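Local structure of KLLA0C04147p (Kluyveromyces lactis, 5H2D) at residues A[343-348]-A[353-358]; A[417-422]-A[426-431]. The protein binds ergosterol through the oxysterol-binding (ORD) domain described here, and probably transfers sterols as other members of the OSBP family do. All coordinates share one frame; numbering follows the deposited sequence.

Interaction 1: A[343-348]-A[353-358]; sequences HLLPWL and TRLRPD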
ATOM      1  N   HIS A 343      -9.141  22.780  -1.974  1.00 17.92           N
ATOM      2  CA  HIS A 343     -10.157  22.461  -2.971  1.00 15.86           C
ATOM      3  C   HIS A 343     -10.676  21.038  -2.862  1.00 17.13           C
ATOM      4  O   HIS A 343     -11.705  20.726  -3.466  1.00 16.18           O
ATOM      5  CB  HIS A 343      -9.621  22.693  -4.386  1.00 20.99           C
ATOM      6  CG  HIS A 343      -9.437  24.137  -4.725  1.00 22.02           C
ATOM      7  ND1 HIS A 343      -8.213  24.765  -4.670  1.00 23.10           N
ATOM      8  CD2 HIS A 343     -10.330  25.083  -5.103  1.00 28.16           C
ATOM      9  CE1 HIS A 343      -8.354  26.034  -5.011  1.00 29.73           C
ATOM     10  NE2 HIS A 343      -9.631  26.252  -5.278  1.00 31.52           N
ATOM     11  N   LEU A 344      -9.992  20.175  -2.107  1.00 14.86           N
ATOM     12  CA  LEU A 344     -10.427  18.797  -1.942  1.00 14.29           C
ATOM     13  C   LEU A 344     -11.463  18.645  -0.834  1.00 13.54           C
ATOM     14  O   LEU A 344     -12.435  17.893  -0.993  1.00 14.04           O
ATOM     15  CB  LEU A 344      -9.207  17.913  -1.650  1.00 12.68           C
ATOM     16  CG  LEU A 344      -9.526  16.443  -1.419  1.00 12.39           C
ATOM     17  CD1 LEU A 344     -10.167  15.832  -2.642  1.00 12.90           C
ATOM     18  CD2 LEU A 344      -8.258  15.692  -1.054  1.00 15.17           C
ATOM     19  N   LEU A 345     -11.282  19.358   0.279  1.00 14.38           N
ATOM     20  CA  LEU A 345     -12.128  19.148   1.451  1.00 15.62           C
ATOM     21  C   LEU A 345     -13.628  19.151   1.155  1.00 14.63           C
ATOM     22  O   LEU A 345     -14.332  18.289   1.708  1.00 15.42           O
ATOM     23  CB  LEU A 345     -11.796  20.192   2.530  1.00 17.15           C
ATOM     24  CG  LEU A 345     -10.384  20.117   3.116  1.00 16.60           C
ATOM     25  CD1 LEU A 345     -10.148  21.241   4.122  1.00 18.29           C
ATOM     26  CD2 LEU A 345     -10.170  18.765   3.777  1.00 17.82           C
ATOM     27  N   PRO A 346     -14.178  20.052   0.333  1.00 15.31           N
ATOM     28  CA  PRO A 346     -15.640  20.049   0.136  1.00 18.73           C
ATOM     29  C   PRO A 346     -16.171  18.784  -0.521  1.00 16.37           C
ATOM     30  O   PRO A 346     -17.365  18.488  -0.372  1.00 18.06           O
ATOM     31  CB  PRO A 346     -15.883  21.282  -0.749  1.00 18.32           C
ATOM     32  CG  PRO A 346     -14.674  22.155  -0.535  1.00 21.09           C
ATOM     33  CD  PRO A 346     -13.532  21.163  -0.387  1.00 18.38           C
ATOM     34  N   TRP A 347     -15.318  18.017  -1.210  1.00 13.38           N
ATOM     35  CA  TRP A 347     -15.732  16.793  -1.881  1.00 14.00           C
ATOM     36  C   TRP A 347     -15.772  15.581  -0.959  1.00 13.90           C
ATOM     37  O   TRP A 347     -16.439  14.595  -1.284  1.00 14.62           O
ATOM     38  CB  TRP A 347     -14.776  16.479  -3.039  1.00 13.83           C
ATOM     39  CG  TRP A 347     -14.793  17.515  -4.120  1.00 14.89           C
ATOM     40  CD1 TRP A 347     -13.968  18.603  -4.236  1.00 13.97           C
ATOM     41  CD2 TRP A 347     -15.700  17.577  -5.226  1.00 17.11           C
ATOM     42  NE1 TRP A 347     -14.310  19.335  -5.355  1.00 17.27           N
ATOM     43  CE2 TRP A 347     -15.365  18.726  -5.977  1.00 16.39           C
ATOM     44  CE3 TRP A 347     -16.763  16.773  -5.653  1.00 16.20           C
ATOM     45  CZ2 TRP A 347     -16.059  19.089  -7.137  1.00 17.75           C
ATOM     46  CZ3 TRP A 347     -17.447  17.132  -6.806  1.00 20.77           C
ATOM     47  CH2 TRP A 347     -17.087  18.280  -7.534  1.00 20.00           C
ATOM     48  N   LEU A 348     -15.077  15.632   0.164  1.00 12.41           N
ATOM     49  CA  LEU A 348     -14.847  14.417   0.929  1.00 13.60           C
ATOM     50  C   LEU A 348     -16.083  13.964   1.698  1.00 13.32           C
ATOM     51  O   LEU A 348     -16.872  14.787   2.180  1.00 14.66           O
ATOM     52  CB  LEU A 348     -13.712  14.635   1.924  1.00 12.12           C
ATOM     53  CG  LEU A 348     -12.350  14.974   1.325  1.00 13.01           C
ATOM     54  CD1 LEU A 348     -11.381  15.323   2.446  1.00 12.69           C
ATOM     55  CD2 LEU A 348     -11.808  13.816   0.480  1.00 12.51           C
ATOM     56  N   THR A 353      -9.929  10.018   6.027  1.00  9.33           N
ATOM     57  CA  THR A 353      -8.825  10.131   6.981  1.00  9.26           C
ATOM     58  C   THR A 353      -8.306  11.558   7.143  1.00 10.23           C
ATOM     59  O   THR A 353      -7.872  11.933   8.241  1.00 10.51           O
ATOM     60  CB  THR A 353      -7.677   9.212   6.542  1.00  9.04           C
ATOM     61  OG1 THR A 353      -8.169   7.866   6.461  1.00  9.36           O
ATOM     62  CG2 THR A 353      -6.481   9.294   7.537  1.00  9.87           C
ATOM     63  N   ARG A 354      -8.334  12.370   6.076  1.00 10.73           N
ATOM     64  CA  ARG A 354      -7.858  13.750   6.212  1.00 11.04           C
ATOM     65  C   ARG A 354      -8.635  14.512   7.278  1.00 10.88           C
ATOM     66  O   ARG A 354      -8.113  15.471   7.858  1.00 12.52           O
ATOM     67  CB  ARG A 354      -7.960  14.484   4.879  1.00 10.86           C
ATOM     68  CG  ARG A 354      -6.991  13.978   3.839  1.00  9.62           C
ATOM     69  CD  ARG A 354      -7.356  14.577   2.504  1.00 10.60           C
ATOM     70  NE  ARG A 354      -6.575  14.033   1.402  1.00 10.97           N
ATOM     71  CZ  ARG A 354      -6.931  12.961   0.713  1.00  8.85           C
ATOM     72  NH1 ARG A 354      -8.037  12.309   1.036  1.00 10.53           N
ATOM     73  NH2 ARG A 354      -6.195  12.550  -0.306  1.00  9.40           N
ATOM     74  N   LEU A 355      -9.867  14.102   7.556  1.00 11.16           N
ATOM     75  CA  LEU A 355     -10.698  14.771   8.549  1.00 11.76           C
ATOM     76  C   LEU A 355     -10.567  14.165   9.931  1.00 11.50           C
ATOM     77  O   LEU A 355     -11.225  14.643  10.867  1.00 11.84           O
ATOM     78  CB  LEU A 355     -12.169  14.727   8.124  1.00 11.91           C
ATOM     79  CG  LEU A 355     -12.420  15.292   6.734  1.00 13.08           C
ATOM     80  CD1 LEU A 355     -13.876  15.139   6.311  1.00 14.73           C
ATOM     81  CD2 LEU A 355     -11.987  16.753   6.681  1.00 16.60           C
ATOM     82  N   ARG A 356      -9.754  13.124  10.083  1.00  9.55           N
ATOM     83  CA  ARG A 356      -9.639  12.453  11.373  1.00 11.30           C
ATOM     84  C   ARG A 356      -8.894  13.338  12.369  1.00 13.89           C
ATOM     85  O   ARG A 356      -7.734  13.687  12.126  1.00 11.68           O
ATOM     86  CB  ARG A 356      -8.951  11.099  11.208  1.00 10.16           C
ATOM     87  CG  ARG A 356      -8.994  10.343  12.492  1.00 12.43           C
ATOM     88  CD  ARG A 356      -8.402   8.953  12.422  1.00 11.65           C
ATOM     89  NE  ARG A 356      -8.318   8.470  13.791  1.00 11.22           N
ATOM     90  CZ  ARG A 356      -8.220   7.197  14.151  1.00 12.01           C
ATOM     91  NH1 ARG A 356      -8.215   6.229  13.240  1.00 11.74           N
ATOM     92  NH2 ARG A 356      -8.141   6.901  15.445  1.00 12.25           N
ATOM     93  N   PRO A 357      -9.516  13.729  13.491  1.00 11.21           N
ATOM     94  CA  PRO A 357      -8.978  14.838  14.293  1.00 10.88           C
ATOM     95  C   PRO A 357      -7.813  14.478  15.196  1.00 11.19           C
ATOM     96  O   PRO A 357      -6.965  15.345  15.456  1.00 12.95           O
ATOM     97  CB  PRO A 357     -10.197  15.288  15.119  1.00 13.54           C
ATOM     98  CG  PRO A 357     -11.072  14.095  15.209  1.00 14.58           C
ATOM     99  CD  PRO A 357     -10.896  13.386  13.870  1.00 10.45           C
ATOM    100  N   ASP A 358      -7.765  13.249  15.727  1.00 11.00           N
ATOM    101  CA  ASP A 358      -6.595  12.877  16.522  1.00 10.47           C
ATOM    102  C   ASP A 358      -5.361  12.759  15.639  1.00 12.20           C
ATOM    103  O   ASP A 358      -4.273  13.238  15.996  1.00 11.98           O
ATOM    104  CB  ASP A 358      -6.835  11.583  17.321  1.00 12.41           C
ATOM    105  CG  ASP A 358      -7.422  10.444  16.500  1.00 14.49           C
ATOM    106  OD1 ASP A 358      -7.932  10.655  15.377  1.00 13.16           O
ATOM    107  OD2 ASP A 358      -7.402   9.310  17.032  1.00 12.48           O
TER
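L344 lays one methyl over a face of the R354 guanidinium. Its CD2 stands 3.4 Å above the plane, offset toward the rim; the nearest atom of the group is R354 NE, 3.4 Å from L344 CD2. The L344 branch is carried there by a first torsion that sets CG anti to the backbone N (chi1 178°), and the two side chains cross at about a right angle. L348 also runs roughly perpendicular to the arginine: its CD1 meets R354 CD at 4.1 Å, while its CD2 comes obliquely within 4.1 Å of R354 NH1. The arginine chain is extended from CG to NE and then turns at chi4 (89°), which swings the flat group across the line of its own chain. On the flank, L345 and L355 touch methyl to methyl, CD2 to CD2 at 4.0 Å. The loop between helices 332-337 and 357-363 thus folds back on itself in the oxysterol-binding domain, against strand 128-133, where L344 and L348 touch E130 and R354 touches F129. Replacing R354 by an alanine would probably leave D352 and the E130 carbonyl without their mate and open a gap beneath the L344 methyl. No hydrogen bond joins these two short segments, each with a 3-10 turn: they meet by apolar packing, while the R354 charge is balanced outside both, NH1 forming a salt bridge with D352 and NH2 donating to E130 O.

Interaction 2: A[417-422]-A[426-431]; sequences GEYWKQ and HKLADE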
ATOM      1  N   GLY A 417     -18.824   0.310  -6.776  1.00 16.44           N
ATOM      2  CA  GLY A 417     -18.851   1.212  -7.915  1.00 19.29           C
ATOM      3  C   GLY A 417     -19.568   2.526  -7.702  1.00 18.46           C
ATOM      4  O   GLY A 417     -19.722   3.288  -8.665  1.00 24.28           O
ATOM      5  N   GLU A 418     -19.990   2.833  -6.475  1.00 17.34           N
ATOM      6  CA  GLU A 418     -20.825   4.001  -6.214  1.00 20.93           C
ATOM      7  C   GLU A 418     -20.066   5.212  -5.695  1.00 19.38           C
ATOM      8  O   GLU A 418     -20.556   6.337  -5.836  1.00 16.35           O
ATOM      9  CB  GLU A 418     -21.907   3.647  -5.196  1.00 23.71           C
ATOM     10  CG  GLU A 418     -22.761   2.490  -5.631  1.00 27.32           C
ATOM     11  CD  GLU A 418     -24.193   2.887  -5.789  1.00 40.63           C
ATOM     12  OE1 GLU A 418     -24.836   3.185  -4.753  1.00 47.26           O
ATOM     13  OE2 GLU A 418     -24.669   2.918  -6.945  1.00 41.13           O
ATOM     14  N   TYR A 419     -18.905   5.016  -5.068  1.00 15.36           N
ATOM     15  CA  TYR A 419     -18.302   6.098  -4.293  1.00 13.63           C
ATOM     16  C   TYR A 419     -18.031   7.333  -5.147  1.00 14.39           C
ATOM     17  O   TYR A 419     -18.388   8.454  -4.766  1.00 14.76           O
ATOM     18  CB  TYR A 419     -17.010   5.614  -3.645  1.00 14.36           C
ATOM     19  CG  TYR A 419     -16.258   6.709  -2.920  1.00 11.13           C
ATOM     20  CD1 TYR A 419     -16.653   7.104  -1.649  1.00 11.88           C
ATOM     21  CD2 TYR A 419     -15.157   7.351  -3.505  1.00 11.05           C
ATOM     22  CE1 TYR A 419     -15.975   8.106  -0.963  1.00 13.84           C
ATOM     23  CE2 TYR A 419     -14.464   8.362  -2.813  1.00 12.65           C
ATOM     24  CZ  TYR A 419     -14.888   8.723  -1.545  1.00 11.15           C
ATOM     25  OH  TYR A 419     -14.215   9.695  -0.825  1.00 12.44           O
ATOM     26  N   TRP A 420     -17.372   7.151  -6.292  1.00 13.31           N
ATOM     27  CA  TRP A 420     -16.941   8.318  -7.052  1.00 12.57           C
ATOM     28  C   TRP A 420     -18.125   9.038  -7.691  1.00 15.21           C
ATOM     29  O   TRP A 420     -18.123  10.270  -7.757  1.00 14.94           O
ATOM     30  CB  TRP A 420     -15.897   7.911  -8.094  1.00 15.86           C
ATOM     31  CG  TRP A 420     -14.638   7.373  -7.453  1.00 14.51           C
ATOM     32  CD1 TRP A 420     -14.303   6.061  -7.284  1.00 13.40           C
ATOM     33  CD2 TRP A 420     -13.574   8.142  -6.869  1.00 15.15           C
ATOM     34  NE1 TRP A 420     -13.083   5.963  -6.643  1.00 15.13           N
ATOM     35  CE2 TRP A 420     -12.616   7.223  -6.379  1.00 13.64           C
ATOM     36  CE3 TRP A 420     -13.329   9.514  -6.729  1.00 14.84           C
ATOM     37  CZ2 TRP A 420     -11.435   7.632  -5.763  1.00 14.38           C
ATOM     38  CZ3 TRP A 420     -12.158   9.924  -6.111  1.00 14.84           C
ATOM     39  CH2 TRP A 420     -11.225   8.975  -5.628  1.00 12.65           C
ATOM     40  N   LYS A 421     -19.146   8.296  -8.140  1.00 16.87           N
ATOM     41  CA  LYS A 421     -20.333   8.951  -8.692  1.00 16.46           C
ATOM     42  C   LYS A 421     -21.081   9.724  -7.615  1.00 17.66           C
ATOM     43  O   LYS A 421     -21.474  10.880  -7.828  1.00 17.42           O
ATOM     44  CB  LYS A 421     -21.248   7.914  -9.341  1.00 19.42           C
ATOM     45  CG  LYS A 421     -20.556   7.083 -10.392  1.00 22.05           C
ATOM     46  CD  LYS A 421     -21.528   6.210 -11.173  1.00 26.79           C
ATOM     47  CE  LYS A 421     -22.302   5.284 -10.272  1.00 26.97           C
ATOM     48  NZ  LYS A 421     -23.102   4.299 -11.062  1.00 30.70           N
ATOM     49  N   GLN A 422     -21.291   9.113  -6.449  1.00 16.80           N
ATOM     50  CA  GLN A 422     -21.980   9.827  -5.381  1.00 15.95           C
ATOM     51  C   GLN A 422     -21.164  11.019  -4.911  1.00 16.80           C
ATOM     52  O   GLN A 422     -21.731  12.047  -4.535  1.00 19.70           O
ATOM     53  CB  GLN A 422     -22.286   8.886  -4.217  1.00 21.96           C
ATOM     54  CG  GLN A 422     -23.145   7.703  -4.622  1.00 23.73           C
ATOM     55  CD  GLN A 422     -23.745   6.976  -3.434  1.00 32.26           C
ATOM     56  OE1 GLN A 422     -23.700   7.462  -2.303  1.00 32.99           O
ATOM     57  NE2 GLN A 422     -24.319   5.804  -3.689  1.00 37.94           N
ATOM     58  N   HIS A 426     -22.232  15.149  -5.019  1.00 16.36           N
ATOM     59  CA  HIS A 426     -22.344  15.837  -3.735  1.00 15.59           C
ATOM     60  C   HIS A 426     -23.332  15.145  -2.805  1.00 18.61           C
ATOM     61  O   HIS A 426     -24.106  15.795  -2.092  1.00 20.58           O
ATOM     62  CB  HIS A 426     -22.721  17.307  -3.946  1.00 19.13           C
ATOM     63  CG  HIS A 426     -21.810  18.009  -4.899  1.00 21.18           C
ATOM     64  ND1 HIS A 426     -22.194  18.361  -6.175  1.00 24.76           N
ATOM     65  CD2 HIS A 426     -20.511  18.371  -4.781  1.00 20.81           C
ATOM     66  CE1 HIS A 426     -21.176  18.935  -6.792  1.00 23.35           C
ATOM     67  NE2 HIS A 426     -20.144  18.954  -5.967  1.00 25.47           N
ATOM     68  N   LYS A 427     -23.294  13.808  -2.793  1.00 17.38           N
ATOM     69  CA  LYS A 427     -24.245  13.007  -2.033  1.00 18.85           C
ATOM     70  C   LYS A 427     -23.616  12.328  -0.819  1.00 20.56           C
ATOM     71  O   LYS A 427     -24.191  11.379  -0.285  1.00 23.00           O
ATOM     72  CB  LYS A 427     -24.890  11.957  -2.938  1.00 20.91           C
ATOM     73  CG  LYS A 427     -25.789  12.539  -4.022  1.00 24.78           C
ATOM     74  CD  LYS A 427     -26.982  13.232  -3.395  1.00 30.40           C
ATOM     75  CE  LYS A 427     -28.028  13.621  -4.433  1.00 36.44           C
ATOM     76  NZ  LYS A 427     -29.242  14.203  -3.783  1.00 44.17           N
ATOM     77  N   LEU A 428     -22.462  12.803  -0.354  1.00 19.50           N
ATOM     78  CA  LEU A 428     -21.739  12.103   0.706  1.00 20.23           C
ATOM     79  C   LEU A 428     -21.923  12.710   2.095  1.00 24.20           C
ATOM     80  O   LEU A 428     -21.456  12.117   3.076  1.00 21.32           O
ATOM     81  CB  LEU A 428     -20.242  12.058   0.373  1.00 17.00           C
ATOM     82  CG  LEU A 428     -19.837  11.330  -0.904  1.00 16.35           C
ATOM     83  CD1 LEU A 428     -18.325  11.366  -1.064  1.00 16.36           C
ATOM     84  CD2 LEU A 428     -20.350   9.890  -0.851  1.00 16.88           C
ATOM     85  N   ALA A 429     -22.616  13.844   2.219  1.00 20.15           N
ATOM     86  CA  ALA A 429     -22.558  14.608   3.465  1.00 27.17           C
ATOM     87  C   ALA A 429     -23.024  13.805   4.672  1.00 30.01           C
ATOM     88  O   ALA A 429     -22.597  14.084   5.799  1.00 32.47           O
ATOM     89  CB  ALA A 429     -23.379  15.888   3.335  1.00 30.14           C
ATOM     90  N   ASP A 430     -23.894  12.816   4.481  1.00 27.68           N
ATOM     91  CA  ASP A 430     -24.363  12.005   5.597  1.00 34.40           C
ATOM     92  C   ASP A 430     -23.916  10.549   5.488  1.00 31.43           C
ATOM     93  O   ASP A 430     -24.548   9.653   6.053  1.00 34.52           O
ATOM     94  CB  ASP A 430     -25.883  12.098   5.727  1.00 39.73           C
ATOM     95  CG  ASP A 430     -26.316  13.045   6.842  1.00 46.92           C
ATOM     96  OD1 ASP A 430     -25.583  13.159   7.847  1.00 46.63           O
ATOM     97  OD2 ASP A 430     -27.389  13.674   6.713  1.00 50.36           O
ATOM     98  N   GLU A 431     -22.818  10.299   4.771  1.00 29.93           N
ATOM     99  CA  GLU A 431     -22.274   8.946   4.624  1.00 25.54           C
ATOM    100  C   GLU A 431     -21.248   8.686   5.730  1.00 28.92           C
ATOM    101  O   GLU A 431     -20.038   8.629   5.506  1.00 29.31           O
ATOM    102  CB  GLU A 431     -21.660   8.761   3.243  1.00 25.04           C
ATOM    103  CG  GLU A 431     -22.670   8.742   2.096  1.00 27.62           C
ATOM    104  CD  GLU A 431     -23.519   7.484   2.067  1.00 29.67           C
ATOM    105  OE1 GLU A 431     -24.369   7.359   1.159  1.00 34.47           O
ATOM    106  OE2 GLU A 431     -23.338   6.610   2.941  1.00 30.26           O
TER
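The Y419 ring takes the L428 methyl CD1 obliquely, with Y419 CE1 4.0 Å away and the two side chains crossing at about a right angle. In the plane of that ring, W420 CE2 lies at the edge; conversely, Y419 CD2 sits 3.7 Å above the W420 ring, over its centre. Two further aromatics pack on Y419: F141 stacks with it, and W399 meets it edge-to-face. With CG trans to N about its first side-chain bond (chi1 175°), Y419 brings its ring to this position, and its OH is hydrogen-bonded to E130 OE2. Beside the aromatics, the other L428 methyl, CD2, packs on Q422 CB at 4.0 Å.

The helix ends in a Schellman motif: K427 N donates to Q422 O at 2.9 Å, with a fairly straight N-H...O angle of 160°; H426, at positive phi, is the C-prime residue, and its N pairs with R423 O. Just beyond, a type I turn from L428 to E431, closed by E431 N to L428 O at 2.8 Å, brings E431 back beside the helix. There E431 OE1 and Q422 OE1, both acceptors, come within 3.5 Å without a hydrogen bond, amide and carboxylate planes 45° apart, while the E431 carboxylate is held through OE2 by a salt bridge with R398. Y419, Q422 and L428 thus pack on W399, joining helix 419-424 and its following loop, while W420 reaches strands 128-133 and 138-146.

Interactions 1 and 2 follow one another along the chain, their centres 14 Å apart, and they touch directly. W347 CZ3 of the first lies 3.4 Å from H426 NE2 of the second, the two rings meeting at about 30°, and W347 O is 3.7 Å from L428 CD1. Two residues tie them further: R423, from the link between the segments of interaction 2, touches L344 and W347 of interaction 1, and E130 of strand 128-133 is a shared partner of R354 and Y419. The ergosterol pocket is built from residues between 57 and 220, so neither contact contributes to it; both belong to the C-terminal part of the chain, packed against strand 128-133.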